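PDB 6PZ2: dihydropteroate synthase from Clostridioides difficile, which catalyses the condensation of a dihydropterin pyrophosphate with p-aminobenzoate to form dihydropteroate, a step of folate synthesis blocked by sulfonamide antibiotics. Local coordinates for residues W115-G128 / F156-V169. Sequence-based numbering, arbitrary orientation. Where two conformers were deposited one is given.
Sequences WGLRKDKNMASVIG and FFKVSIEMAMSCGV
The guanidinium of Arg118 is sandwiched between Phe156 and Val159 of helix 149-166 while its N-H groups grip the same helix in the guanidinium plane. On one face it stacks on the Phe156 ring in a cation-pi contact, planes 18° apart and Arg118 CZ 4.0 Å from the centroid of the Phe156 ring; Val159 CG1 packs over the opposite face. The contact joins two successive beta-alpha units of the TIM barrel: the loop after strand 110-113 and helix 123-129 both meet the helix that follows strand 133-137. Ser160 OG sits at the centre of the polar cluster, donating to Gly116 O (2.8 Å), in the plane of that carbonyl, and accepting from Arg118 NE (2.8 Å), with a weak second bond from NH2. Arg118 NH2 also donates to Phe156 O (3.0 Å), a carbonyl already engaged by Ser160 N within the helix. The arginine chain bends at chi2 (-46°), folding the guanidinium back toward the helix. These bonds hold the type I' turn of Trp115 to Arg118, whose Trp115 N and Leu117 N are hydrogen-bonded to Asp113 OD1 and OD2 respectively, near the bound pteroic acid.

Further along helix 149-166, toward its C-terminal end, the contact becomes apolar. Leu117 CD1 rests against Ala164 CB (3.9 Å), and the Met163 side chain reaches across Arg118, bringing CE beside Leu117 O. Ala124 turns its methyl onto Cys167 SG, where the short helix passes the end of its neighbour. That end is a Schellman motif with Gly168 as the C-prime residue, after which Val169 CG2 meets Ile127 CG2 (3.7 Å). At the margin one water donates to both Gly128 O and Gly168 O, each 2.7 Å away.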
loop_
_atom_site.group_PDB
_atom_site.type_symbol
_atom_site.label_atom_id
_atom_site.label_comp_id
_atom_site.label_asym_id
_atom_site.label_seq_id
_atom_site.Cartn_x
_atom_site.Cartn_y
_atom_site.Cartn_z
ATOM N N TRP A 115 -20.607 15.221 10.210
ATOM C CA TRP A 115 -20.468 16.513 10.910
ATOM C C TRP A 115 -20.159 16.319 12.396
ATOM O O TRP A 115 -20.074 17.271 13.151
ATOM C CB TRP A 115 -21.723 17.354 10.696
ATOM C CG TRP A 115 -21.636 18.099 9.408
ATOM C CD1 TRP A 115 -22.262 17.830 8.229
ATOM C CD2 TRP A 115 -20.790 19.228 9.173
ATOM N NE1 TRP A 115 -21.877 18.739 7.270
ATOM C CE2 TRP A 115 -20.968 19.600 7.823
ATOM C CE3 TRP A 115 -19.904 19.949 9.979
ATOM C CZ2 TRP A 115 -20.275 20.664 7.255
ATOM C CZ3 TRP A 115 -19.252 21.028 9.425
ATOM C CH2 TRP A 115 -19.439 21.373 8.087
ATOM N N GLY A 116 -19.939 15.083 12.825
ATOM C CA GLY A 116 -19.366 14.863 14.142
ATOM C C GLY A 116 -20.232 15.442 15.253
ATOM O O GLY A 116 -19.717 15.993 16.228
ATOM N N LEU A 117 -21.537 15.249 15.068
ATOM C CA LEU A 117 -22.606 15.553 15.975
ATOM C C LEU A 117 -22.896 17.057 15.930
ATOM O O LEU A 117 -23.663 17.483 16.742
ATOM C CB LEU A 117 -22.294 15.143 17.415
ATOM C CG LEU A 117 -21.846 13.705 17.620
ATOM C CD1 LEU A 117 -21.546 13.466 19.081
ATOM C CD2 LEU A 117 -22.898 12.724 17.140
ATOM N N ARG A 118 -22.323 17.826 15.026
ATOM C CA ARG A 118 -22.504 19.292 15.103
ATOM C C ARG A 118 -23.640 19.793 14.210
ATOM O O ARG A 118 -23.946 20.965 14.278
ATOM C CB ARG A 118 -21.259 20.040 14.618
ATOM C CG ARG A 118 -19.975 19.740 15.383
ATOM C CD ARG A 118 -20.079 19.731 16.891
ATOM N NE ARG A 118 -18.810 19.471 17.556
ATOM C CZ ARG A 118 -17.813 20.345 17.599
ATOM N NH1 ARG A 118 -18.019 21.598 17.210
ATOM N NH2 ARG A 118 -16.611 19.955 17.992
ATOM N N LYS A 119 -24.179 19.028 13.278
ATOM C CA LYS A 119 -25.125 19.627 12.363
ATOM C C LYS A 119 -26.536 19.444 12.912
ATOM O O LYS A 119 -27.379 20.214 12.576
ATOM C CB LYS A 119 -25.059 19.047 10.945
ATOM C CG LYS A 119 -25.174 20.082 9.832
ATOM C CD LYS A 119 -24.522 21.407 10.201
ATOM C CE LYS A 119 -23.630 22.037 9.150
ATOM N NZ LYS A 119 -22.674 22.980 9.779
ATOM N N ASP A 120 -26.780 18.447 13.736
ATOM C CA ASP A 120 -28.088 18.246 14.256
ATOM C C ASP A 120 -27.982 18.134 15.778
ATOM O O ASP A 120 -27.431 17.136 16.298
ATOM C CB ASP A 120 -28.726 17.000 13.625
ATOM C CG ASP A 120 -30.219 16.820 13.903
ATOM O OD1 ASP A 120 -30.645 17.096 15.044
ATOM O OD2 ASP A 120 -30.930 16.328 13.001
ATOM N N LYS A 121 -28.580 19.099 16.481
ATOM C CA LYS A 121 -28.480 19.137 17.943
ATOM C C LYS A 121 -29.108 17.874 18.546
ATOM O O LYS A 121 -28.739 17.529 19.668
ATOM C CB LYS A 121 -29.105 20.409 18.527
ATOM C CG LYS A 121 -28.572 21.726 17.967
ATOM C CD LYS A 121 -28.740 22.943 18.878
ATOM C CE LYS A 121 -30.179 23.294 19.211
ATOM N NZ LYS A 121 -30.942 23.816 18.048
ATOM N N ASN A 122 -29.974 17.142 17.829
ATOM C CA ASN A 122 -30.560 15.926 18.430
ATOM C C ASN A 122 -29.716 14.660 18.236
ATOM O O ASN A 122 -30.089 13.588 18.804
ATOM C CB ASN A 122 -31.958 15.632 17.890
ATOM C CG ASN A 122 -32.915 16.767 18.184
ATOM O OD1 ASN A 122 -32.933 17.309 19.287
ATOM N ND2 ASN A 122 -33.642 17.182 17.166
ATOM N N MET A 123 -28.614 14.761 17.484
ATOM C CA MET A 123 -27.943 13.547 17.026
ATOM C C MET A 123 -27.357 12.807 18.226
ATOM O O MET A 123 -27.506 11.608 18.311
ATOM C CB MET A 123 -26.828 13.799 16.006
ATOM C CG MET A 123 -26.136 12.499 15.589
ATOM S SD MET A 123 -27.211 11.398 14.641
ATOM C CE MET A 123 -27.079 12.235 13.064
ATOM N N ALA A 124 -26.698 13.531 19.132
ATOM C CA ALA A 124 -26.092 12.912 20.287
ATOM C C ALA A 124 -27.135 12.152 21.099
ATOM O O ALA A 124 -26.824 11.036 21.538
ATOM C CB ALA A 124 -25.377 13.933 21.142
ATOM N N SER A 125 -28.330 12.714 21.324
ATOM C CA SER A 125 -29.277 12.009 22.229
ATOM C C SER A 125 -29.907 10.817 21.503
ATOM O O SER A 125 -30.188 9.781 22.129
ATOM C CB SER A 125 -30.317 12.918 22.873
ATOM O OG SER A 125 -30.975 13.721 21.921
ATOM N N VAL A 126 -30.042 10.915 20.183
ATOM C CA VAL A 126 -30.471 9.725 19.413
ATOM C C VAL A 126 -29.457 8.593 19.591
ATOM O O VAL A 126 -29.827 7.437 19.861
ATOM C CB VAL A 126 -30.696 10.031 17.926
ATOM C CG1 VAL A 126 -30.818 8.746 17.114
ATOM C CG2 VAL A 126 -31.919 10.911 17.721
ATOM N N ILE A 127 -28.168 8.920 19.534
ATOM C CA ILE A 127 -27.158 7.845 19.623
ATOM C C ILE A 127 -27.220 7.190 21.002
ATOM O O ILE A 127 -27.137 5.944 21.129
ATOM C CB ILE A 127 -25.753 8.367 19.249
ATOM C CG1 ILE A 127 -25.652 8.538 17.728
ATOM C CG2 ILE A 127 -24.659 7.446 19.776
ATOM C CD1 ILE A 127 -24.813 9.699 17.313
ATOM N N GLY A 128 -27.325 8.062 22.014
ATOM C CA GLY A 128 -27.432 7.622 23.416
ATOM C C GLY A 128 -28.666 6.761 23.631
ATOM O O GLY A 128 -28.587 5.657 24.184
ATOM N N PHE A 156 -11.733 19.605 18.344
ATOM C CA PHE A 156 -13.043 19.321 17.799
ATOM C C PHE A 156 -13.535 17.973 18.326
ATOM O O PHE A 156 -14.666 17.883 18.786
ATOM C CB PHE A 156 -12.976 19.324 16.276
ATOM C CG PHE A 156 -14.243 18.940 15.562
ATOM C CD1 PHE A 156 -15.010 19.912 14.932
ATOM C CD2 PHE A 156 -14.632 17.611 15.477
ATOM C CE1 PHE A 156 -16.171 19.554 14.269
ATOM C CE2 PHE A 156 -15.805 17.258 14.828
ATOM C CZ PHE A 156 -16.570 18.227 14.220
ATOM N N PHE A 157 -12.671 16.961 18.324
ATOM C CA PHE A 157 -13.096 15.671 18.849
ATOM C C PHE A 157 -13.466 15.766 20.331
ATOM O O PHE A 157 -14.377 15.083 20.774
ATOM C CB PHE A 157 -12.019 14.600 18.667
ATOM C CG PHE A 157 -11.812 14.166 17.241
ATOM C CD1 PHE A 157 -10.560 13.760 16.811
ATOM C CD2 PHE A 157 -12.868 14.116 16.349
ATOM C CE1 PHE A 157 -10.358 13.329 15.510
ATOM C CE2 PHE A 157 -12.674 13.665 15.055
ATOM C CZ PHE A 157 -11.423 13.278 14.639
ATOM N N LYS A 158 -12.738 16.575 21.088
ATOM C CA LYS A 158 -12.957 16.668 22.514
ATOM C C LYS A 158 -14.349 17.234 22.783
ATOM O O LYS A 158 -15.078 16.741 23.626
ATOM C CB LYS A 158 -11.951 17.601 23.191
ATOM C CG LYS A 158 -11.008 16.913 24.163
ATOM C CD LYS A 158 -10.227 15.752 23.563
ATOM C CE LYS A 158 -9.070 15.336 24.446
ATOM N NZ LYS A 158 -8.007 16.369 24.425
ATOM N N VAL A 159 -14.690 18.275 22.053
ATOM C CA VAL A 159 -16.005 18.871 22.201
ATOM C C VAL A 159 -17.115 17.883 21.794
ATOM O O VAL A 159 -18.114 17.762 22.496
ATOM C CB VAL A 159 -16.090 20.155 21.357
ATOM C CG1 VAL A 159 -17.525 20.639 21.250
ATOM C CG2 VAL A 159 -15.163 21.234 21.905
ATOM N N SER A 160 -16.982 17.228 20.642
ATOM C CA SER A 160 -17.983 16.266 20.163
ATOM C C SER A 160 -18.079 15.096 21.145
ATOM O O SER A 160 -19.166 14.595 21.388
ATOM C CB SER A 160 -17.681 15.796 18.755
ATOM O OG SER A 160 -17.686 16.905 17.854
ATOM N N ILE A 161 -16.968 14.686 21.731
ATOM C CA ILE A 161 -17.007 13.546 22.657
ATOM C C ILE A 161 -17.772 13.970 23.919
ATOM O O ILE A 161 -18.524 13.189 24.499
ATOM C CB ILE A 161 -15.587 13.053 23.005
ATOM C CG1 ILE A 161 -14.894 12.438 21.788
ATOM C CG2 ILE A 161 -15.598 12.077 24.191
ATOM C CD1 ILE A 161 -13.410 12.205 21.993
ATOM N N GLU A 162 -17.584 15.213 24.348
ATOM C CA GLU A 162 -18.296 15.701 25.534
ATOM C C GLU A 162 -19.801 15.820 25.257
ATOM O O GLU A 162 -20.595 15.422 26.127
ATOM C CB GLU A 162 -17.683 17.005 26.047
ATOM C CG GLU A 162 -16.557 16.726 27.036
ATOM C CD GLU A 162 -15.635 17.891 27.376
ATOM O OE1 GLU A 162 -16.035 19.056 27.143
ATOM O OE2 GLU A 162 -14.509 17.630 27.863
ATOM N N MET A 163 -20.187 16.310 24.074
ATOM C CA MET A 163 -21.590 16.283 23.643
ATOM C C MET A 163 -22.123 14.850 23.729
ATOM O O MET A 163 -23.139 14.572 24.372
ATOM C CB MET A 163 -21.758 16.788 22.217
ATOM C CG MET A 163 -21.448 18.255 22.095
ATOM S SD MET A 163 -21.214 18.772 20.359
ATOM C CE MET A 163 -22.879 18.576 19.725
ATOM N N ALA A 164 -21.397 13.913 23.161
ATOM C CA ALA A 164 -21.873 12.542 23.224
ATOM C C ALA A 164 -22.043 12.110 24.682
ATOM O O ALA A 164 -23.039 11.496 25.083
ATOM C CB ALA A 164 -20.934 11.628 22.477
ATOM N N MET A 165 -21.073 12.417 25.503
ATOM C CA MET A 165 -21.167 11.918 26.881
ATOM C C MET A 165 -22.289 12.588 27.692
ATOM O O MET A 165 -22.917 11.941 28.531
ATOM C CB MET A 165 -19.859 12.161 27.620
ATOM C CG MET A 165 -19.381 10.881 28.224
ATOM S SD MET A 165 -17.965 10.397 27.289
ATOM C CE MET A 165 -16.865 11.723 27.793
ATOM N N SER A 166 -22.554 13.862 27.432
ATOM C CA SER A 166 -23.608 14.555 28.144
ATOM C C SER A 166 -24.956 13.896 27.845
ATOM O O SER A 166 -25.892 14.084 28.620
ATOM C CB SER A 166 -23.628 16.022 27.796
ATOM O OG SER A 166 -23.906 16.198 26.416
ATOM N N CYS A 167 -25.045 13.131 26.750
ATOM C CA CYS A 167 -26.281 12.462 26.395
ATOM C C CYS A 167 -26.174 10.971 26.703
ATOM O O CYS A 167 -27.021 10.184 26.249
ATOM C CB CYS A 167 -26.691 12.657 24.944
ATOM S SG CYS A 167 -26.943 14.402 24.532
ATOM N N GLY A 168 -25.207 10.619 27.528
ATOM C CA GLY A 168 -25.106 9.207 28.009
ATOM C C GLY A 168 -24.564 8.205 26.996
ATOM O O GLY A 168 -24.714 6.989 27.206
ATOM N N VAL A 169 -23.869 8.667 25.947
ATOM C CA VAL A 169 -23.178 7.750 25.042
ATOM C C VAL A 169 -21.974 7.139 25.769
ATOM O O VAL A 169 -21.151 7.828 26.326
ATOM C CB VAL A 169 -22.739 8.481 23.764
ATOM C CG1 VAL A 169 -21.950 7.550 22.865
ATOM C CG2 VAL A 169 -23.928 9.080 23.020
HETATM O O HOH W 1 -26.654 5.388 26.103
#